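Local coordinates for Serine/threonine-protein kinase Tel1 (Chaetomium thermophilum, PDB 6SKY) that probably phosphorylates serine and threonine residues, preferably those followed by glutamine, as an ATM-family kinase that signals DNA damage to the checkpoint, at residues L2249-I2252 against G2253-S2257; L2261-P2264 against D2265-Q2268; S2222-R2225 against M2226-I2230; N2212-D2216 against H2217-I2221; S2201-A2204 against A2205-E2209. One frame throughout, in Å; residues are numbered along the deposited sequence.

Interaction 1. Residues L2249-I2252 against G2253-S2257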
# COMPACT_ATOMS: atom_id res chain seq x y z
N LEU A 2249 0.14 16.14 -24.66
CA LEU A 2249 0.13 17.33 -23.82
C LEU A 2249 -0.90 17.21 -22.71
O LEU A 2249 -0.64 17.61 -21.57
CB LEU A 2249 -0.14 18.57 -24.66
CG LEU A 2249 1.06 19.12 -25.40
CD1 LEU A 2249 0.67 20.36 -26.13
CD2 LEU A 2249 2.17 19.42 -24.44
N SER A 2250 -2.08 16.67 -23.01
CA SER A 2250 -3.09 16.55 -21.97
C SER A 2250 -2.73 15.46 -20.97
O SER A 2250 -3.09 15.56 -19.80
CB SER A 2250 -4.45 16.30 -22.59
OG SER A 2250 -4.51 15.04 -23.19
N LYS A 2251 -2.01 14.42 -21.40
CA LYS A 2251 -1.51 13.43 -20.46
C LYS A 2251 -0.49 14.04 -19.50
O LYS A 2251 -0.55 13.79 -18.29
CB LYS A 2251 -0.90 12.27 -21.23
CG LYS A 2251 -0.69 11.03 -20.45
CD LYS A 2251 -0.05 10.01 -21.34
CE LYS A 2251 0.02 8.67 -20.67
NZ LYS A 2251 -1.33 8.11 -20.46
N ILE A 2252 0.44 14.84 -20.03
CA ILE A 2252 1.38 15.53 -19.15
C ILE A 2252 0.65 16.44 -18.20
O ILE A 2252 0.98 16.52 -17.01
CB ILE A 2252 2.42 16.31 -19.97
CG1 ILE A 2252 3.17 15.42 -20.93
CG2 ILE A 2252 3.41 16.95 -19.05
CD1 ILE A 2252 4.09 16.18 -21.81
N GLY A 2253 -0.35 17.18 -18.69
CA GLY A 2253 -1.08 18.08 -17.82
C GLY A 2253 -1.81 17.37 -16.71
O GLY A 2253 -1.80 17.82 -15.56
N TYR A 2254 -2.45 16.24 -17.02
CA TYR A 2254 -3.14 15.47 -15.99
C TYR A 2254 -2.16 14.96 -14.95
O TYR A 2254 -2.42 15.06 -13.74
CB TYR A 2254 -3.89 14.32 -16.64
CG TYR A 2254 -4.32 13.28 -15.65
CD1 TYR A 2254 -3.62 12.10 -15.51
CD2 TYR A 2254 -5.42 13.48 -14.85
CE1 TYR A 2254 -3.99 11.17 -14.60
CE2 TYR A 2254 -5.80 12.55 -13.94
CZ TYR A 2254 -5.09 11.39 -13.82
OH TYR A 2254 -5.46 10.44 -12.91
N GLN A 2255 -1.04 14.39 -15.38
CA GLN A 2255 -0.10 13.84 -14.42
C GLN A 2255 0.57 14.92 -13.59
O GLN A 2255 0.86 14.69 -12.42
CB GLN A 2255 0.93 12.98 -15.14
CG GLN A 2255 0.33 11.75 -15.73
CD GLN A 2255 1.36 10.82 -16.27
OE1 GLN A 2255 1.04 9.75 -16.77
NE2 GLN A 2255 2.60 11.21 -16.19
N VAL A 2256 0.82 16.09 -14.17
CA VAL A 2256 1.40 17.19 -13.40
C VAL A 2256 0.39 17.74 -12.40
O VAL A 2256 0.77 18.18 -11.31
CB VAL A 2256 1.92 18.28 -14.35
CG1 VAL A 2256 2.25 19.52 -13.60
CG2 VAL A 2256 3.14 17.80 -15.06
N SER A 2257 -0.90 17.72 -12.73
CA SER A 2257 -1.90 18.16 -11.77
C SER A 2257 -2.05 17.18 -10.62
O SER A 2257 -2.24 17.59 -9.48
CB SER A 2257 -3.25 18.35 -12.45
OG SER A 2257 -3.16 19.26 -13.52

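Interaction 2. Residues L2261-P2264 against D2265-Q2268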
# COMPACT_ATOMS: atom_id res chain seq x y z
N LEU A 2261 2.96 19.06 -9.22
CA LEU A 2261 4.33 19.40 -9.54
C LEU A 2261 4.49 20.84 -9.98
O LEU A 2261 5.60 21.36 -9.95
CB LEU A 2261 4.84 18.47 -10.63
CG LEU A 2261 6.35 18.33 -10.76
CD1 LEU A 2261 6.90 17.86 -9.45
CD2 LEU A 2261 6.66 17.35 -11.84
N GLU A 2262 3.41 21.50 -10.39
CA GLU A 2262 3.46 22.89 -10.80
C GLU A 2262 2.19 23.57 -10.35
O GLU A 2262 1.19 22.93 -10.03
CB GLU A 2262 3.62 23.03 -12.31
CG GLU A 2262 4.94 22.50 -12.83
CD GLU A 2262 4.99 22.45 -14.32
OE1 GLU A 2262 4.20 23.16 -14.97
OE2 GLU A 2262 5.83 21.69 -14.86
N SER A 2263 2.23 24.89 -10.32
CA SER A 2263 1.08 25.64 -9.87
C SER A 2263 -0.03 25.57 -10.92
O SER A 2263 0.26 25.57 -12.11
CB SER A 2263 1.45 27.10 -9.61
OG SER A 2263 1.52 27.82 -10.82
N PRO A 2264 -1.29 25.53 -10.50
CA PRO A 2264 -2.39 25.38 -11.46
C PRO A 2264 -2.50 26.51 -12.47
O PRO A 2264 -3.35 26.45 -13.37
CB PRO A 2264 -3.62 25.33 -10.56
CG PRO A 2264 -3.19 25.89 -9.29
CD PRO A 2264 -1.78 25.50 -9.12
N ASP A 2265 -1.68 27.54 -12.36
CA ASP A 2265 -1.66 28.60 -13.35
C ASP A 2265 -0.65 28.34 -14.46
O ASP A 2265 -0.82 28.87 -15.56
CB ASP A 2265 -1.36 29.94 -12.68
CG ASP A 2265 -1.52 31.11 -13.62
OD1 ASP A 2265 -2.47 31.10 -14.42
OD2 ASP A 2265 -0.70 32.05 -13.55
N ALA A 2266 0.38 27.55 -14.19
CA ALA A 2266 1.31 27.12 -15.22
C ALA A 2266 0.84 25.86 -15.93
O ALA A 2266 1.21 25.64 -17.08
CB ALA A 2266 2.69 26.87 -14.62
N ILE A 2267 0.04 25.03 -15.26
CA ILE A 2267 -0.52 23.86 -15.92
C ILE A 2267 -1.42 24.28 -17.06
O ILE A 2267 -1.38 23.70 -18.15
CB ILE A 2267 -1.28 22.98 -14.91
CG1 ILE A 2267 -0.33 22.46 -13.84
CG2 ILE A 2267 -1.91 21.82 -15.60
CD1 ILE A 2267 -1.02 21.70 -12.77
N GLN A 2268 -2.25 25.30 -16.85
CA GLN A 2268 -3.13 25.76 -17.91
C GLN A 2268 -2.37 26.46 -19.01
O GLN A 2268 -2.78 26.42 -20.17
CB GLN A 2268 -4.19 26.69 -17.33
CG GLN A 2268 -5.14 27.22 -18.36
CD GLN A 2268 -5.99 28.32 -17.82
OE1 GLN A 2268 -6.11 28.49 -16.61
NE2 GLN A 2268 -6.59 29.10 -18.71

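Interaction 3. Residues S2222-R2225 against M2226-I2230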
# COMPACT_ATOMS: atom_id res chain seq x y z
N SER A 2222 9.21 10.37 -12.34
CA SER A 2222 9.92 9.74 -13.45
C SER A 2222 9.05 9.67 -14.69
O SER A 2222 9.51 9.94 -15.80
CB SER A 2222 10.39 8.35 -13.04
OG SER A 2222 10.91 8.37 -11.74
N SER A 2223 7.78 9.32 -14.51
CA SER A 2223 6.84 9.28 -15.62
C SER A 2223 6.64 10.65 -16.25
O SER A 2223 6.61 10.79 -17.47
CB SER A 2223 5.52 8.72 -15.14
OG SER A 2223 4.46 9.13 -15.98
N ILE A 2224 6.51 11.69 -15.42
CA ILE A 2224 6.32 13.03 -15.95
C ILE A 2224 7.55 13.49 -16.72
O ILE A 2224 7.44 14.09 -17.80
CB ILE A 2224 5.97 14.00 -14.81
CG1 ILE A 2224 4.62 13.63 -14.22
CG2 ILE A 2224 5.94 15.41 -15.31
CD1 ILE A 2224 4.33 14.31 -12.92
N ARG A 2225 8.75 13.22 -16.19
CA ARG A 2225 9.97 13.62 -16.88
C ARG A 2225 10.12 12.88 -18.20
O ARG A 2225 10.57 13.45 -19.20
CB ARG A 2225 11.18 13.37 -16.00
CG ARG A 2225 11.19 14.13 -14.71
CD ARG A 2225 10.90 15.59 -14.90
NE ARG A 2225 10.89 16.29 -13.63
CZ ARG A 2225 10.34 17.48 -13.44
NH1 ARG A 2225 10.39 18.05 -12.24
NH2 ARG A 2225 9.75 18.11 -14.43
N MET A 2226 9.74 11.60 -18.22
CA MET A 2226 9.80 10.82 -19.45
C MET A 2226 8.85 11.35 -20.51
O MET A 2226 9.22 11.46 -21.68
CB MET A 2226 9.50 9.37 -19.11
CG MET A 2226 10.14 8.38 -20.01
SD MET A 2226 10.25 6.78 -19.25
CE MET A 2226 11.05 5.92 -20.59
N LEU A 2227 7.63 11.70 -20.12
CA LEU A 2227 6.69 12.25 -21.09
C LEU A 2227 7.14 13.61 -21.59
O LEU A 2227 6.99 13.92 -22.77
CB LEU A 2227 5.30 12.37 -20.47
CG LEU A 2227 4.49 11.11 -20.21
CD1 LEU A 2227 3.21 11.50 -19.58
CD2 LEU A 2227 4.24 10.38 -21.49
N GLN A 2228 7.70 14.44 -20.72
CA GLN A 2228 8.20 15.74 -21.17
C GLN A 2228 9.38 15.59 -22.11
O GLN A 2228 9.56 16.40 -23.01
CB GLN A 2228 8.59 16.59 -19.97
CG GLN A 2228 7.42 17.11 -19.20
CD GLN A 2228 7.83 17.73 -17.91
OE1 GLN A 2228 8.92 17.47 -17.41
NE2 GLN A 2228 6.98 18.56 -17.35
N ALA A 2229 10.21 14.56 -21.91
CA ALA A 2229 11.28 14.29 -22.86
C ALA A 2229 10.73 13.84 -24.20
O ALA A 2229 11.26 14.22 -25.25
CB ALA A 2229 12.23 13.25 -22.29
N ILE A 2230 9.69 13.02 -24.20
CA ILE A 2230 9.02 12.67 -25.46
C ILE A 2230 8.54 13.93 -26.16
O ILE A 2230 8.66 14.07 -27.37
CB ILE A 2230 7.85 11.71 -25.22
CG1 ILE A 2230 8.32 10.39 -24.66
CG2 ILE A 2230 7.13 11.44 -26.50
CD1 ILE A 2230 7.18 9.51 -24.32

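Interaction 4. Residues N2212-D2216 against H2217-I2221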
# COMPACT_ATOMS: atom_id res chain seq x y z
N ASN A 2212 3.95 4.90 -19.02
CA ASN A 2212 2.75 4.34 -18.41
C ASN A 2212 3.08 3.29 -17.37
O ASN A 2212 2.46 3.23 -16.31
CB ASN A 2212 1.84 3.75 -19.48
CG ASN A 2212 1.02 4.79 -20.17
OD1 ASN A 2212 0.64 5.77 -19.57
ND2 ASN A 2212 0.74 4.56 -21.44
N ALA A 2213 4.06 2.44 -17.66
CA ALA A 2213 4.49 1.45 -16.68
C ALA A 2213 5.02 2.11 -15.42
O ALA A 2213 4.65 1.74 -14.30
CB ALA A 2213 5.54 0.53 -17.29
N LEU A 2214 5.88 3.12 -15.58
CA LEU A 2214 6.38 3.87 -14.43
C LEU A 2214 5.24 4.46 -13.61
O LEU A 2214 5.21 4.32 -12.39
CB LEU A 2214 7.33 4.96 -14.88
CG LEU A 2214 8.73 4.52 -15.27
CD1 LEU A 2214 9.56 5.70 -15.70
CD2 LEU A 2214 9.37 3.81 -14.13
N TRP A 2215 4.31 5.14 -14.27
CA TRP A 2215 3.21 5.77 -13.55
C TRP A 2215 2.38 4.74 -12.80
O TRP A 2215 1.89 5.02 -11.71
CB TRP A 2215 2.32 6.55 -14.50
CG TRP A 2215 1.15 7.18 -13.84
CD1 TRP A 2215 -0.10 6.66 -13.74
CD2 TRP A 2215 1.11 8.44 -13.18
NE1 TRP A 2215 -0.92 7.52 -13.07
CE2 TRP A 2215 -0.20 8.63 -12.71
CE3 TRP A 2215 2.05 9.44 -12.95
CZ2 TRP A 2215 -0.58 9.76 -12.02
CZ3 TRP A 2215 1.66 10.56 -12.26
CH2 TRP A 2215 0.36 10.71 -11.81
N ASP A 2216 2.21 3.56 -13.37
CA ASP A 2216 1.40 2.56 -12.69
C ASP A 2216 2.16 1.82 -11.60
O ASP A 2216 1.53 1.11 -10.81
CB ASP A 2216 0.83 1.57 -13.70
CG ASP A 2216 -0.33 2.16 -14.47
OD1 ASP A 2216 -0.11 2.74 -15.55
OD2 ASP A 2216 -1.48 2.08 -13.98
N HIS A 2217 3.47 1.97 -11.51
CA HIS A 2217 4.20 1.46 -10.36
C HIS A 2217 4.39 2.48 -9.25
O HIS A 2217 4.97 2.15 -8.22
CB HIS A 2217 5.55 0.92 -10.78
CG HIS A 2217 5.51 -0.52 -11.19
ND1 HIS A 2217 5.19 -0.91 -12.46
CD2 HIS A 2217 5.71 -1.65 -10.48
CE1 HIS A 2217 5.21 -2.23 -12.53
NE2 HIS A 2217 5.53 -2.70 -11.34
N GLY A 2218 3.93 3.71 -9.43
CA GLY A 2218 4.04 4.72 -8.40
C GLY A 2218 5.11 5.77 -8.61
O GLY A 2218 5.19 6.70 -7.80
N GLU A 2219 5.92 5.66 -9.65
CA GLU A 2219 6.95 6.66 -9.94
C GLU A 2219 6.32 7.78 -10.73
O GLU A 2219 6.29 7.77 -11.96
CB GLU A 2219 8.10 6.04 -10.71
CG GLU A 2219 8.46 4.64 -10.29
CD GLU A 2219 8.92 4.57 -8.87
OE1 GLU A 2219 8.32 3.80 -8.09
OE2 GLU A 2219 9.88 5.28 -8.52
N MET A 2220 5.83 8.80 -10.03
CA MET A 2220 5.14 9.89 -10.70
C MET A 2220 6.11 10.85 -11.38
O MET A 2220 5.90 11.24 -12.53
CB MET A 2220 4.27 10.64 -9.71
CG MET A 2220 3.16 9.80 -9.13
SD MET A 2220 1.94 10.82 -8.30
CE MET A 2220 0.67 9.61 -7.99
N ILE A 2221 7.18 11.23 -10.69
CA ILE A 2221 8.06 12.23 -11.27
C ILE A 2221 8.84 11.65 -12.42
O ILE A 2221 9.10 12.33 -13.42
CB ILE A 2221 8.98 12.83 -10.20
CG1 ILE A 2221 8.17 13.25 -8.97
CG2 ILE A 2221 9.69 14.04 -10.73
CD1 ILE A 2221 7.12 14.26 -9.26

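Interaction 5. Residues S2201-A2204 against A2205-E2209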
# COMPACT_ATOMS: atom_id res chain seq x y z
N SER A 2201 9.81 4.43 -37.21
CA SER A 2201 9.83 5.44 -36.17
C SER A 2201 8.78 5.04 -35.15
O SER A 2201 7.60 5.36 -35.28
CB SER A 2201 9.55 6.81 -36.74
OG SER A 2201 10.46 7.13 -37.77
N VAL A 2202 9.21 4.31 -34.12
CA VAL A 2202 8.29 3.82 -33.11
C VAL A 2202 8.80 4.15 -31.72
O VAL A 2202 8.44 3.48 -30.75
CB VAL A 2202 8.06 2.31 -33.25
CG1 VAL A 2202 7.30 2.01 -34.51
CG2 VAL A 2202 9.37 1.58 -33.23
N ASP A 2203 9.64 5.17 -31.59
CA ASP A 2203 10.20 5.47 -30.29
C ASP A 2203 9.23 6.22 -29.39
O ASP A 2203 9.27 6.04 -28.17
CB ASP A 2203 11.49 6.28 -30.44
CG ASP A 2203 11.36 7.36 -31.47
OD1 ASP A 2203 10.71 7.11 -32.51
OD2 ASP A 2203 11.89 8.47 -31.25
N ALA A 2204 8.34 7.03 -29.95
CA ALA A 2204 7.43 7.81 -29.13
C ALA A 2204 6.38 6.94 -28.46
O ALA A 2204 6.11 7.10 -27.27
CB ALA A 2204 6.77 8.90 -29.97
N ALA A 2205 5.80 5.99 -29.19
CA ALA A 2205 4.80 5.12 -28.60
C ALA A 2205 5.42 4.17 -27.59
O ALA A 2205 4.81 3.86 -26.55
CB ALA A 2205 4.08 4.34 -29.69
N ILE A 2206 6.64 3.71 -27.85
CA ILE A 2206 7.29 2.79 -26.93
C ILE A 2206 7.74 3.51 -25.67
O ILE A 2206 7.63 2.98 -24.56
CB ILE A 2206 8.45 2.09 -27.65
CG1 ILE A 2206 7.90 1.11 -28.67
CG2 ILE A 2206 9.34 1.39 -26.67
CD1 ILE A 2206 8.93 0.46 -29.51
N LYS A 2207 8.21 4.75 -25.81
CA LYS A 2207 8.56 5.52 -24.63
C LYS A 2207 7.33 5.94 -23.84
O LYS A 2207 7.39 6.02 -22.61
CB LYS A 2207 9.41 6.72 -25.02
CG LYS A 2207 10.82 6.34 -25.41
CD LYS A 2207 11.68 7.55 -25.70
CE LYS A 2207 11.16 8.32 -26.89
NZ LYS A 2207 11.99 9.51 -27.21
N MET A 2208 6.21 6.17 -24.51
CA MET A 2208 4.98 6.44 -23.77
C MET A 2208 4.50 5.21 -23.03
O MET A 2208 3.95 5.33 -21.93
CB MET A 2208 3.91 6.95 -24.71
CG MET A 2208 2.58 7.13 -24.03
SD MET A 2208 1.53 8.25 -24.94
CE MET A 2208 2.73 9.52 -25.28
N GLU A 2209 4.69 4.02 -23.59
CA GLU A 2209 4.36 2.81 -22.85
C GLU A 2209 5.25 2.65 -21.63
O GLU A 2209 4.79 2.23 -20.56
CB GLU A 2209 4.47 1.59 -23.76
CG GLU A 2209 4.18 0.29 -23.06
CD GLU A 2209 2.92 0.34 -22.22
OE1 GLU A 2209 1.90 0.87 -22.71
OE2 GLU A 2209 2.96 -0.15 -21.07

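Interaction 1. Residues L2249-I2252 against G2253-S2257
I2252 and V2256 sit one turn apart on helix 2245-2259, part of the alpha solenoid of the FAT domain, and their side chains run side by side in the same direction. The touch is branch to branch, I2252 CG2 to V2256 CG2 at 4.1 Å. V2256 CG2 stands beside its own backbone N, where it also rests against the carbonyl of the turn before, 3.2 Å from I2252 O. A similar parallel pair, K2251 and Q2255, lies further round the helix. There K2251 CE is 4.2 Å from Q2255 OE1. With CG beside its backbone N (chi1 -67°), Q2255 lays that carbon over K2251 O at 3.4 Å, and the rest of the chain carries on extended to its amide.

Four regular i to i+4 backbone bonds hold these pairs in step, among them V2256 N to I2252 O at 2.9 Å. Neighbouring helices pack on the outward faces. I2252 touches both L2227 of helix 2220-2232 and Y2271 of helix 2264-2279, V2256 both I2224 and I2267, while the amide nitrogen of Q2255 is hydrogen-bonded to the hydroxyl of S2223. At the far end of the turn, G2253 O accepts two bonds from a single residue, on opposite faces of its carbonyl plane: S2257 N at 3.0 Å and S2257 OG at 2.8 Å.

Interaction 2. Residues L2261-P2264 against D2265-Q2268
E2262 and S2263 run extended, at P2264 the backbone takes up near-helical angles, and S2263 O receives the first amides of helix 2264-2279. I2267 N lies in the plane of this carbonyl at 3.2 Å, whereas A2266 N, at 2.9 Å, sits above the plane and makes a more bent bond (139° at the hydrogen). The hydroxyl of S2263 is held between its own N and carbonyl carbon (chi1 79°), which brings OG over the start of the helix, 3.6 Å from A2266 N. E2262 reaches alongside with an extended chain, OE1 standing 4.0 Å from A2266 CB; its other carboxylate oxygen has a long, weak ion pair with K2270. I2267 extends beside the turn, CD1 3.7 Å from E2262 O. Beyond the turn this side chain packs on V2256 and S2257 of the preceding helix, so an alanine here would probably open a gap between the two helices and strip the hydrophobic cover from the E2262 carbonyl. L2261 meanwhile packs on N2921 of the second subunit. The whole forms the short link between helices 2245-2259 and 2264-2279 of the FAT-domain alpha solenoid.

Interaction 3. Residues S2222-R2225 against M2226-I2230
A bend at the second torsion of R2225 (chi2 -49°) folds its chain along the helix toward Q2228, whose CG stands beside its own backbone N (chi1 -72°) and whose chain then runs out extended. The two side chains end up alongside one another, pointing the same way, and join three residues apart: R2225 NH2 donates to Q2228 OE1 at 3.2 Å. The oxygen meets the edge of the guanidinium, in its plane, and the N-H arrives on a lone pair of the amide C=O. The guanidinium and amide planes are nevertheless turned 36° apart. I2224 CG2 lies alongside, 3.9 Å from Q2228 NE2, which has a weak hydrogen bond to the hydroxyl of Y2271. Underneath, Q2228 CG rests 3.3 Å from I2224 O, within the regular backbone bonding of helix 2220-2232. Elsewhere on the helix, S2223 and M2226 pack on helix 2203-2217, and R2225 also touches A1937 of the second subunit. With the oxygen of the Q2228 amide held by the arginine and its nitrogen bonded weakly to the tyrosine, this orientation of the amide is probably favoured; the nearby positive charge is likely to polarise its carbonyl.

Interaction 4. Residues N2212-D2216 against H2217-I2221
W2215 and M2220 make the apolar part of this turn, two side chains that cross obliquely over the break between helices 2203-2217 and 2220-2232. W2215 carries its indole back toward the next helix, CG being anti to N (chi1 178°), and its CZ3 meets M2220 CG at 3.6 Å. The sulfur follows: SD stands 4.5 Å from the centroid of the six-membered ring, an oblique Met-aromatic contact. A smaller apolar touch joins L2214 CD2 to E2219 CG at 4.0 Å.

Most of the polar contacts gather on two carbonyls. L2214 O takes E2219 N and H2217 N, each at 3.1 Å, from opposite faces of its plane. A2213 O lies in the plane of the H2217 imidazole, at its edge, and ND1 donates to it at 3.3 Å from above the carbonyl plane; the backbone N of H2217 adds a weak bond to the same oxygen.

Between subunits, E2219 forms a salt bridge with R1945 of the second subunit, and the H2217 ring meets F1958 there.

G2218, with phi 104°, makes the chain reversal, and at these angles a side chain would run into the preceding carbonyl. Its weak bond to W2215 O and that of E2219 N to L2214 O form a Schellman motif, which ends one FAT-domain helix before E2219 takes the N-cap position of the next.

Interaction 5. Residues S2201-A2204 against A2205-E2209
V2202 and I2206 meet on the tight side of the first turn of helix 2203-2217, one of the alpha-solenoid helices of the FAT domain, with V2202 at the N-cap position. The two side chains approach at a slant, V2202 CG2 to I2206 CD1 at 3.9 Å. I2206 CG1, set beside its own backbone N (chi1 -71°), lies 3.2 Å from V2202 O. The same carbonyl accepts a weak bond from I2206 N. V2202 is buried against L2159 and I2162 of helix 2154-2174, and I2206 reaches S2189 of helix 2178-2189. A2204, small and buried, faces L2236, Q2239 and L2243.

The looser part is the charged ends of D2203 and K2207, both partly exposed residues. Their side chains lie alongside one another and point the same way, but the ends do not close into a salt bridge: D2203 OD2 and K2207 NZ stay 4.2 Å apart. D2203 OD1 has a weak bond to the Q2239 amide instead. A leucine in place of K2207 would probably leave the D2203 carboxylate without this neighbouring positive charge.

The turn is held by K2207 N to D2203 O and M2208 N to A2204 O, each 2.9 Å. Bent at its third torsion, the lysine chain curls back over the same D2203 carbonyl until K2207 CE stands 3.2 Å from D2203 O.

Five local contacts follow the chain through four successive helices of the FAT domain, in the order 5, 4, 3, 1, 2. Interactions 5 and 4 share helix 2203-2217; interactions 4 and 3 share helix 2220-2232, their centres 10 Å apart. Interaction 3 meets every other contact: I2230 CD1 lies 3.5 Å from M2208 N of interaction 5, M2226 SD 3.8 Å from L2214 CD1 of interaction 4, I2224 CG2 3.7 Å from V2256 CG2 of interaction 1, and R2225 NH1 3.8 Å from L2261 CD2 of interaction 2. Interactions 5 and 2 are the extremes, centres about 26 Å apart. Interactions 2, 3 and 4 touch the second subunit. All five lie away from the nucleotide and magnesium sites.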